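Local coordinates for putative acyl-CoA N-acyltransferase (Klebsiella pneumoniae subsp. pneumoniae, PDB 3LOD), which probably transfers an acyl group from coenzyme A to an amino group of an unidentified acceptor, as a member of the GNAT family, at residues L99-K102 against A103-R106; A21-D24 against A25-T29; L113-G116 against I117-A121. One frame throughout, in Å; residues are numbered along the deposited sequence.

Contact 1: L99-K102 against A103-R106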
ATOM      1  N   LEU A  99       1.515   3.869  -7.057  1.00 18.90           N
ATOM      2  CA  LEU A  99       2.631   3.289  -6.315  1.00 18.69           C
ATOM      3  C   LEU A  99       3.469   2.409  -7.255  1.00 19.43           C
ATOM      4  O   LEU A  99       4.707   2.385  -7.210  1.00 18.47           O
ATOM      5  CB  LEU A  99       2.117   2.457  -5.123  1.00 18.78           C
ATOM      6  CG  LEU A  99       1.549   3.249  -3.924  1.00 16.04           C
ATOM      7  CD1 LEU A  99       0.615   2.384  -3.098  1.00 14.23           C
ATOM      8  CD2 LEU A  99       2.664   3.755  -3.049  1.00  5.39           C
ATOM      9  N   GLU A 100       2.772   1.668  -8.097  1.00 19.86           N
ATOM     10  CA  GLU A 100       3.435   0.888  -9.134  1.00 20.67           C
ATOM     11  C   GLU A 100       4.237   1.831 -10.008  1.00 20.83           C
ATOM     12  O   GLU A 100       5.442   1.600 -10.267  1.00 20.76           O
ATOM     13  CB  GLU A 100       2.408   0.094  -9.965  1.00 20.75           C
ATOM     14  CG  GLU A 100       1.605  -0.863  -9.125  1.00 21.22           C
ATOM     15  CD  GLU A 100       0.578  -1.629  -9.937  1.00 27.41           C
ATOM     16  OE1 GLU A 100       0.225  -1.185 -11.058  1.00 29.47           O
ATOM     17  OE2 GLU A 100       0.127  -2.689  -9.449  1.00 28.22           O
ATOM     18  N   ALA A 101       3.619   2.916 -10.461  1.00 21.49           N
ATOM     19  CA  ALA A 101       4.411   3.789 -11.374  1.00 22.15           C
ATOM     20  C   ALA A 101       5.702   4.236 -10.659  1.00 22.54           C
ATOM     21  O   ALA A 101       6.793   4.171 -11.239  1.00 23.52           O
ATOM     22  CB  ALA A 101       3.605   4.986 -11.966  1.00 20.06           C
ATOM     23  N   LYS A 102       5.599   4.617  -9.386  1.00 22.90           N
ATOM     24  CA  LYS A 102       6.781   5.085  -8.670  1.00 23.62           C
ATOM     25  C   LYS A 102       7.812   3.978  -8.455  1.00 23.19           C
ATOM     26  O   LYS A 102       9.029   4.238  -8.432  1.00 23.26           O
ATOM     27  CB  LYS A 102       6.420   5.872  -7.393  1.00 23.84           C
ATOM     28  CG  LYS A 102       5.904   7.267  -7.798  1.00 29.02           C
ATOM     29  CD  LYS A 102       6.378   8.484  -6.938  1.00 36.15           C
ATOM     30  CE  LYS A 102       7.891   8.743  -7.003  1.00 40.23           C
ATOM     31  NZ  LYS A 102       8.321   9.999  -6.259  1.00 39.82           N
ATOM     32  N   ALA A 103       7.334   2.749  -8.332  1.00 22.74           N
ATOM     33  CA  ALA A 103       8.240   1.643  -8.096  1.00 23.14           C
ATOM     34  C   ALA A 103       9.010   1.393  -9.397  1.00 23.28           C
ATOM     35  O   ALA A 103      10.233   1.248  -9.381  1.00 24.35           O
ATOM     36  CB  ALA A 103       7.482   0.407  -7.632  1.00 22.16           C
ATOM     37  N   ARG A 104       8.327   1.398 -10.522  1.00 22.53           N
ATOM     38  CA  ARG A 104       9.066   1.277 -11.757  1.00 23.48           C
ATOM     39  C   ARG A 104      10.155   2.317 -11.892  1.00 24.68           C
ATOM     40  O   ARG A 104      11.234   1.989 -12.342  1.00 25.75           O
ATOM     41  CB  ARG A 104       8.176   1.361 -12.974  1.00 22.89           C
ATOM     42  CG  ARG A 104       7.358   0.152 -13.182  1.00 22.52           C
ATOM     43  CD  ARG A 104       6.542   0.221 -14.499  1.00 26.95           C
ATOM     44  NE  ARG A 104       5.382  -0.655 -14.315  1.00 33.78           N
ATOM     45  CZ  ARG A 104       4.153  -0.230 -13.995  1.00 35.04           C
ATOM     46  NH1 ARG A 104       3.878   1.072 -13.935  1.00 32.77           N
ATOM     47  NH2 ARG A 104       3.185  -1.116 -13.778  1.00 36.41           N
ATOM     48  N   GLN A 105       9.922   3.569 -11.528  1.00 25.65           N
ATOM     49  CA  GLN A 105      10.959   4.568 -11.818  1.00 27.21           C
ATOM     50  C   GLN A 105      12.196   4.284 -10.995  1.00 26.66           C
ATOM     51  O   GLN A 105      13.246   4.863 -11.208  1.00 25.45           O
ATOM     52  CB  GLN A 105      10.486   5.972 -11.502  1.00 27.93           C
ATOM     53  CG  GLN A 105       9.552   6.542 -12.536  1.00 34.08           C
ATOM     54  CD  GLN A 105       8.530   7.526 -11.904  1.00 41.03           C
ATOM     55  OE1 GLN A 105       8.882   8.363 -11.046  1.00 40.57           O
ATOM     56  NE2 GLN A 105       7.253   7.406 -12.321  1.00 44.09           N
ATOM     57  N   ARG A 106      12.045   3.386 -10.038  1.00 27.20           N
ATOM     58  CA  ARG A 106      13.131   3.010  -9.165  1.00 27.91           C
ATOM     59  C   ARG A 106      13.658   1.606  -9.519  1.00 27.52           C
ATOM     60  O   ARG A 106      14.362   0.965  -8.725  1.00 27.93           O
ATOM     61  CB  ARG A 106      12.656   3.131  -7.717  1.00 29.01           C
ATOM     62  CG  ARG A 106      12.201   4.575  -7.369  1.00 31.34           C
ATOM     63  CD  ARG A 106      13.401   5.484  -7.118  1.00 35.35           C
ATOM     64  NE  ARG A 106      14.368   4.790  -6.265  1.00 39.34           N
ATOM     65  CZ  ARG A 106      14.404   4.884  -4.931  1.00 43.75           C
ATOM     66  NH1 ARG A 106      13.542   5.681  -4.257  1.00 42.37           N
ATOM     67  NH2 ARG A 106      15.325   4.188  -4.267  1.00 44.67           N
TER
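R104 lies back along helix 91-104 over E100 and A101, four and three residues earlier, meeting them through CB, CG and its two terminal nitrogens. CB sits 3.6 Å from A101 O. CG is 3.8 Å from E100 O, the carbonyl that also accepts the backbone bond of R104 N. That bond is short, 2.9 Å from R104 N to E100 O, and nearly straight. Because CG stands anti to its own carbonyl carbon, beside the backbone N (chi1 -73°), the chain runs back along the helix and extends as far as NE, which turns to L153 O in a weak hydrogen bond. At the tip, one guanidinium face lies over the carbonyl carbon of E100, while NH1 comes within 3.8 Å of A101 CA. NH2 ends 4.0 Å from E100 OE1, too far for a salt bridge, though the opposite charges probably still attract. The two side chains point the same way, but carboxylate and guanidinium planes stand 76° apart. The firmer partners of E100 lie elsewhere: its OE2 takes a hydrogen bond from Y131 and a salt bridge from K151. Q105 N reaches A101 O at 3.2 Å, a longer bond than that of R104 N. This is the C-terminal part of the helix in the beta-alpha-beta unit of strands 74-82 and 110-116, far from the helix N terminus where GNAT enzymes generally receive the coenzyme A pyrophosphate.

Contact 2: A21-D24 against A25-T29; sequences AALD and AWQET
Q27 lies across L23 at the last turn of helix 14-26, and this pair makes up the tight side of the contact. Q27 N donates to L23 O at 2.9 Å, and Q27 CG rests 3.6 Å from that same oxygen. With Q27 extended beyond CG, its amide reaches the leucine branch, where NE2 lies 3.9 Å from both L23 CG and L23 CD1. The buried isobutyl group of L23 also packs on R79 and Y81 of strand 74-82. On the next flank, Q27 OE1 and D24 OD1 are 3.5 Å apart, two acceptors whose amide and carboxylate planes are 23° apart. Any repulsion there is probably eased by R79, whose NH2 forms a salt bridge with D24 OD1.

The solvent side is looser. W26 N still bonds almost linearly to A22 O (2.9 Å, N-H...O angle 177°), but the indole extends past the helix end and packs on Q119 instead, and CB is the part of that side chain nearest A21-D24, 3.7 Å from L23 O. Past the helix the chain reverses through a type I beta turn from W26 to T29, where W26 O is gripped twice by one residue, by T29 N at 2.7 Å and by T29 OG1 on a lone pair. The chain beyond T29 is unmodelled, consistent with mobility. Here ends the first helix of the GNAT fold, and the segment following it commonly contributes to the acceptor side of the active-site cleft in this family.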
ATOM      1  N   ALA A  21      -3.008   4.812  11.765  1.00 19.01           N
ATOM      2  CA  ALA A  21      -3.646   4.537  13.053  1.00 18.23           C
ATOM      3  C   ALA A  21      -5.071   3.996  12.843  1.00 18.67           C
ATOM      4  O   ALA A  21      -5.448   2.988  13.478  1.00 18.64           O
ATOM      5  CB  ALA A  21      -3.638   5.761  13.910  1.00 15.95           C
ATOM      6  N   ALA A  22      -5.847   4.632  11.965  1.00 18.72           N
ATOM      7  CA  ALA A  22      -7.212   4.145  11.651  1.00 20.41           C
ATOM      8  C   ALA A  22      -7.147   2.731  11.033  1.00 22.09           C
ATOM      9  O   ALA A  22      -7.953   1.876  11.382  1.00 23.60           O
ATOM     10  CB  ALA A  22      -7.977   5.140  10.670  1.00 18.22           C
ATOM     11  N   LEU A  23      -6.223   2.505  10.102  1.00 23.45           N
ATOM     12  CA  LEU A  23      -5.988   1.164   9.520  1.00 26.73           C
ATOM     13  C   LEU A  23      -5.815   0.138  10.639  1.00 29.92           C
ATOM     14  O   LEU A  23      -6.529  -0.869  10.649  1.00 31.51           O
ATOM     15  CB  LEU A  23      -4.739   1.145   8.606  1.00 25.15           C
ATOM     16  CG  LEU A  23      -4.240  -0.154   7.922  1.00 24.66           C
ATOM     17  CD1 LEU A  23      -5.230  -0.789   6.963  1.00 21.94           C
ATOM     18  CD2 LEU A  23      -2.945   0.073   7.172  1.00 18.87           C
ATOM     19  N   ASP A  24      -4.893   0.408  11.576  1.00 31.72           N
ATOM     20  CA  ASP A  24      -4.546  -0.513  12.623  1.00 34.51           C
ATOM     21  C   ASP A  24      -5.697  -0.683  13.596  1.00 36.46           C
ATOM     22  O   ASP A  24      -5.820  -1.765  14.198  1.00 35.82           O
ATOM     23  CB  ASP A  24      -3.320  -0.039  13.402  1.00 34.70           C
ATOM     24  CG  ASP A  24      -1.996  -0.282  12.670  1.00 38.80           C
ATOM     25  OD1 ASP A  24      -1.930  -0.766  11.509  1.00 41.44           O
ATOM     26  OD2 ASP A  24      -0.962   0.028  13.295  1.00 46.45           O
ATOM     27  N   ALA A  25      -6.505   0.375  13.772  1.00 38.89           N
ATOM     28  CA  ALA A  25      -7.646   0.326  14.716  1.00 42.67           C
ATOM     29  C   ALA A  25      -8.721  -0.569  14.141  1.00 45.54           C
ATOM     30  O   ALA A  25      -9.323  -1.364  14.868  1.00 46.07           O
ATOM     31  CB  ALA A  25      -8.219   1.720  15.049  1.00 41.85           C
ATOM     32  N   TRP A  26      -8.952  -0.445  12.838  1.00 49.21           N
ATOM     33  CA  TRP A  26      -9.745  -1.440  12.159  1.00 53.68           C
ATOM     34  C   TRP A  26      -9.159  -2.906  12.194  1.00 55.77           C
ATOM     35  O   TRP A  26      -9.832  -3.812  12.721  1.00 55.98           O
ATOM     36  CB  TRP A  26     -10.191  -0.982  10.773  1.00 54.05           C
ATOM     37  CG  TRP A  26     -10.928  -2.069  10.122  1.00 59.33           C
ATOM     38  CD1 TRP A  26     -12.108  -2.669  10.561  1.00 61.43           C
ATOM     39  CD2 TRP A  26     -10.528  -2.780   8.948  1.00 63.85           C
ATOM     40  NE1 TRP A  26     -12.451  -3.700   9.711  1.00 63.88           N
ATOM     41  CE2 TRP A  26     -11.508  -3.791   8.713  1.00 64.76           C
ATOM     42  CE3 TRP A  26      -9.454  -2.649   8.055  1.00 65.12           C
ATOM     43  CZ2 TRP A  26     -11.427  -4.673   7.631  1.00 65.48           C
ATOM     44  CZ3 TRP A  26      -9.380  -3.508   6.977  1.00 67.47           C
ATOM     45  CH2 TRP A  26     -10.361  -4.517   6.775  1.00 67.79           C
ATOM     46  N   GLN A  27      -7.940  -3.162  11.704  1.00 58.05           N
ATOM     47  CA  GLN A  27      -7.332  -4.526  11.869  1.00 60.87           C
ATOM     48  C   GLN A  27      -7.474  -5.200  13.258  1.00 63.90           C
ATOM     49  O   GLN A  27      -7.127  -6.369  13.403  1.00 64.67           O
ATOM     50  CB  GLN A  27      -5.847  -4.531  11.518  1.00 59.74           C
ATOM     51  CG  GLN A  27      -5.537  -4.275  10.068  1.00 57.81           C
ATOM     52  CD  GLN A  27      -4.045  -4.018   9.828  1.00 56.70           C
ATOM     53  OE1 GLN A  27      -3.259  -3.869  10.774  1.00 55.52           O
ATOM     54  NE2 GLN A  27      -3.650  -3.961   8.558  1.00 54.92           N
ATOM     55  N   GLU A  28      -7.943  -4.460  14.270  1.00 67.72           N
ATOM     56  CA  GLU A  28      -8.156  -4.986  15.641  1.00 71.26           C
ATOM     57  C   GLU A  28      -9.454  -5.825  15.719  1.00 73.44           C
ATOM     58  O   GLU A  28      -9.609  -6.662  16.629  1.00 73.66           O
ATOM     59  CB  GLU A  28      -8.137  -3.841  16.685  1.00 71.37           C
ATOM     60  CG  GLU A  28      -7.228  -4.061  17.927  1.00 73.09           C
ATOM     61  CD  GLU A  28      -5.694  -3.957  17.647  1.00 75.23           C
ATOM     62  OE1 GLU A  28      -4.935  -3.710  18.617  1.00 76.38           O
ATOM     63  OE2 GLU A  28      -5.228  -4.124  16.488  1.00 75.24           O
ATOM     64  N   THR A  29     -10.376  -5.563  14.769  1.00 76.34           N
ATOM     65  CA  THR A  29     -11.430  -6.527  14.316  1.00 78.21           C
ATOM     66  C   THR A  29     -10.782  -7.681  13.472  1.00 79.46           C
ATOM     67  O   THR A  29     -10.653  -8.846  13.907  1.00 80.75           O
ATOM     68  CB  THR A  29     -12.569  -5.828  13.413  1.00 78.95           C
ATOM     69  OG1 THR A  29     -12.707  -4.416  13.722  1.00 76.98           O
ATOM     70  CG2 THR A  29     -13.986  -6.629  13.447  1.00 78.54           C
TER

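Contact 3: L113-G116 against I117-A121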
ATOM      1  N   LEU A 113       3.188  -8.371  -1.415  1.00 21.73           N
ATOM      2  CA  LEU A 113       2.557  -7.849  -0.218  1.00 23.49           C
ATOM      3  C   LEU A 113       2.096  -8.987   0.657  1.00 24.50           C
ATOM      4  O   LEU A 113       1.834 -10.089   0.157  1.00 24.65           O
ATOM      5  CB  LEU A 113       1.357  -6.907  -0.582  1.00 22.52           C
ATOM      6  CG  LEU A 113       0.296  -7.651  -1.385  1.00 22.64           C
ATOM      7  CD1 LEU A 113      -0.701  -8.326  -0.441  1.00 18.54           C
ATOM      8  CD2 LEU A 113      -0.419  -6.814  -2.415  1.00 21.40           C
ATOM      9  N   GLU A 114       1.981  -8.700   1.954  1.00 25.76           N
ATOM     10  CA  GLU A 114       1.318  -9.564   2.928  1.00 27.38           C
ATOM     11  C   GLU A 114       0.105  -8.769   3.477  1.00 28.22           C
ATOM     12  O   GLU A 114       0.263  -7.619   3.854  1.00 28.29           O
ATOM     13  CB  GLU A 114       2.323  -9.909   4.050  1.00 27.08           C
ATOM     14  CG  GLU A 114       1.842 -10.863   5.185  1.00 29.29           C
ATOM     15  CD  GLU A 114       0.826 -10.247   6.188  1.00 35.42           C
ATOM     16  OE1 GLU A 114       1.067  -9.159   6.797  1.00 35.48           O
ATOM     17  OE2 GLU A 114      -0.238 -10.890   6.384  1.00 37.84           O
ATOM     18  N   THR A 115      -1.092  -9.361   3.478  1.00 29.74           N
ATOM     19  CA  THR A 115      -2.199  -8.948   4.380  1.00 31.28           C
ATOM     20  C   THR A 115      -2.880 -10.133   5.024  1.00 32.02           C
ATOM     21  O   THR A 115      -2.834 -11.242   4.494  1.00 31.92           O
ATOM     22  CB  THR A 115      -3.419  -8.287   3.673  1.00 31.58           C
ATOM     23  OG1 THR A 115      -3.506  -8.738   2.307  1.00 30.78           O
ATOM     24  CG2 THR A 115      -3.421  -6.753   3.832  1.00 33.08           C
ATOM     25  N   GLY A 116      -3.626  -9.859   6.096  1.00 33.59           N
ATOM     26  CA  GLY A 116      -4.445 -10.886   6.739  1.00 34.50           C
ATOM     27  C   GLY A 116      -5.568 -11.390   5.848  1.00 34.45           C
ATOM     28  O   GLY A 116      -6.036 -10.668   4.948  1.00 32.72           O
ATOM     29  N   ILE A 117      -5.984 -12.639   6.100  1.00 35.42           N
ATOM     30  CA  ILE A 117      -7.105 -13.234   5.362  1.00 36.53           C
ATOM     31  C   ILE A 117      -8.386 -12.503   5.642  1.00 37.24           C
ATOM     32  O   ILE A 117      -9.306 -12.612   4.850  1.00 38.40           O
ATOM     33  CB  ILE A 117      -7.460 -14.693   5.739  1.00 36.88           C
ATOM     34  CG1 ILE A 117      -7.146 -14.993   7.218  1.00 37.43           C
ATOM     35  CG2 ILE A 117      -6.926 -15.676   4.681  1.00 36.43           C
ATOM     36  CD1 ILE A 117      -7.664 -16.387   7.714  1.00 40.39           C
ATOM     37  N   HIS A 118      -8.470 -11.803   6.772  1.00 36.64           N
ATOM     38  CA  HIS A 118      -9.637 -11.018   7.062  1.00 37.38           C
ATOM     39  C   HIS A 118      -9.849  -9.834   6.108  1.00 36.09           C
ATOM     40  O   HIS A 118     -10.944  -9.267   6.078  1.00 36.53           O
ATOM     41  CB  HIS A 118      -9.584 -10.484   8.497  1.00 38.72           C
ATOM     42  CG  HIS A 118      -9.573 -11.550   9.555  1.00 45.05           C
ATOM     43  ND1 HIS A 118     -10.292 -12.731   9.447  1.00 51.13           N
ATOM     44  CD2 HIS A 118      -8.964 -11.594  10.769  1.00 50.03           C
ATOM     45  CE1 HIS A 118     -10.118 -13.457  10.542  1.00 51.53           C
ATOM     46  NE2 HIS A 118      -9.319 -12.788  11.361  1.00 53.27           N
ATOM     47  N   GLN A 119      -8.832  -9.451   5.344  1.00 33.76           N
ATOM     48  CA  GLN A 119      -8.892  -8.207   4.588  1.00 32.10           C
ATOM     49  C   GLN A 119      -9.378  -8.368   3.146  1.00 30.57           C
ATOM     50  O   GLN A 119      -8.634  -8.151   2.165  1.00 30.19           O
ATOM     51  CB  GLN A 119      -7.564  -7.479   4.689  1.00 31.30           C
ATOM     52  CG  GLN A 119      -7.365  -7.053   6.106  1.00 33.14           C
ATOM     53  CD  GLN A 119      -6.055  -6.367   6.329  1.00 38.49           C
ATOM     54  OE1 GLN A 119      -5.859  -5.179   5.962  1.00 35.99           O
ATOM     55  NE2 GLN A 119      -5.109  -7.116   6.932  1.00 42.70           N
ATOM     56  N   HIS A 120     -10.655  -8.700   3.055  1.00 27.69           N
ATOM     57  CA  HIS A 120     -11.303  -9.095   1.826  1.00 26.33           C
ATOM     58  C   HIS A 120     -11.331  -8.003   0.750  1.00 24.94           C
ATOM     59  O   HIS A 120     -11.093  -8.285  -0.438  1.00 24.81           O
ATOM     60  CB  HIS A 120     -12.726  -9.606   2.131  1.00 26.62           C
ATOM     61  CG  HIS A 120     -12.750 -10.818   3.010  1.00 28.19           C
ATOM     62  ND1 HIS A 120     -13.168 -10.773   4.329  1.00 30.92           N
ATOM     63  CD2 HIS A 120     -12.383 -12.103   2.772  1.00 28.80           C
ATOM     64  CE1 HIS A 120     -13.064 -11.983   4.862  1.00 31.49           C
ATOM     65  NE2 HIS A 120     -12.589 -12.806   3.938  1.00 30.23           N
ATOM     66  N   ALA A 121     -11.643  -6.775   1.142  1.00 22.89           N
ATOM     67  CA  ALA A 121     -11.622  -5.669   0.184  1.00 21.90           C
ATOM     68  C   ALA A 121     -10.245  -5.516  -0.486  1.00 22.08           C
ATOM     69  O   ALA A 121     -10.147  -5.380  -1.720  1.00 23.79           O
ATOM     70  CB  ALA A 121     -12.039  -4.395   0.836  1.00 20.64           C
TER
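G116 O accepts a hydrogen bond from Q119 N, 3.1 Å away, and this bond closes a type I beta turn from G116 to Q119. The N-H points well at its acceptor (162°), yet the donor stands above the carbonyl plane, 57° out of it, and so approaches from over the C=O group. Q119 CB follows its backbone N-H in, to 3.5 Å from G116 O. Q119 CG stands anti to the carbonyl carbon (chi1 -66°), and the chain then extends back across the end of the strand, bringing Q119 CD to 3.6 Å from T115 CG2, the methyl branch that meets the side-chain amide. The turn links strand 110-116 to helix 120-128 of the GNAT fold, with Q119 at the N-cap position and also at the centre of an inverse gamma turn. On the strand side, T115 is tied by backbone hydrogen bonding to V147 of strand 146-152, while its side chain also packs on I123 of the coming helix. I117 packs its side chain against V147 and L145. H120, the first helical residue, lays one ring face over I117 O, offset toward the rim.

In the fold
From the N terminus, contact 2 comes first, at the C-terminal end of helix 14-26; contact 1 follows at the end of helix 91-104, and contact 3 at the step from strand 110-116 into helix 120-128. Each closes only a local turn, helical in contacts 1 and 2 and strand-to-helix in contact 3, and the three follow in series without nesting or crossing. Contact 1 lies across the chain's centre from both others, its centre about 27 Å from that of contact 2 and about 22 Å from that of contact 3. Contacts 2 and 3 meet: W26 and Q27 pack on Q119, bringing the first helix beside the C-terminal end of central strand 110-116 and linking distant sequence there.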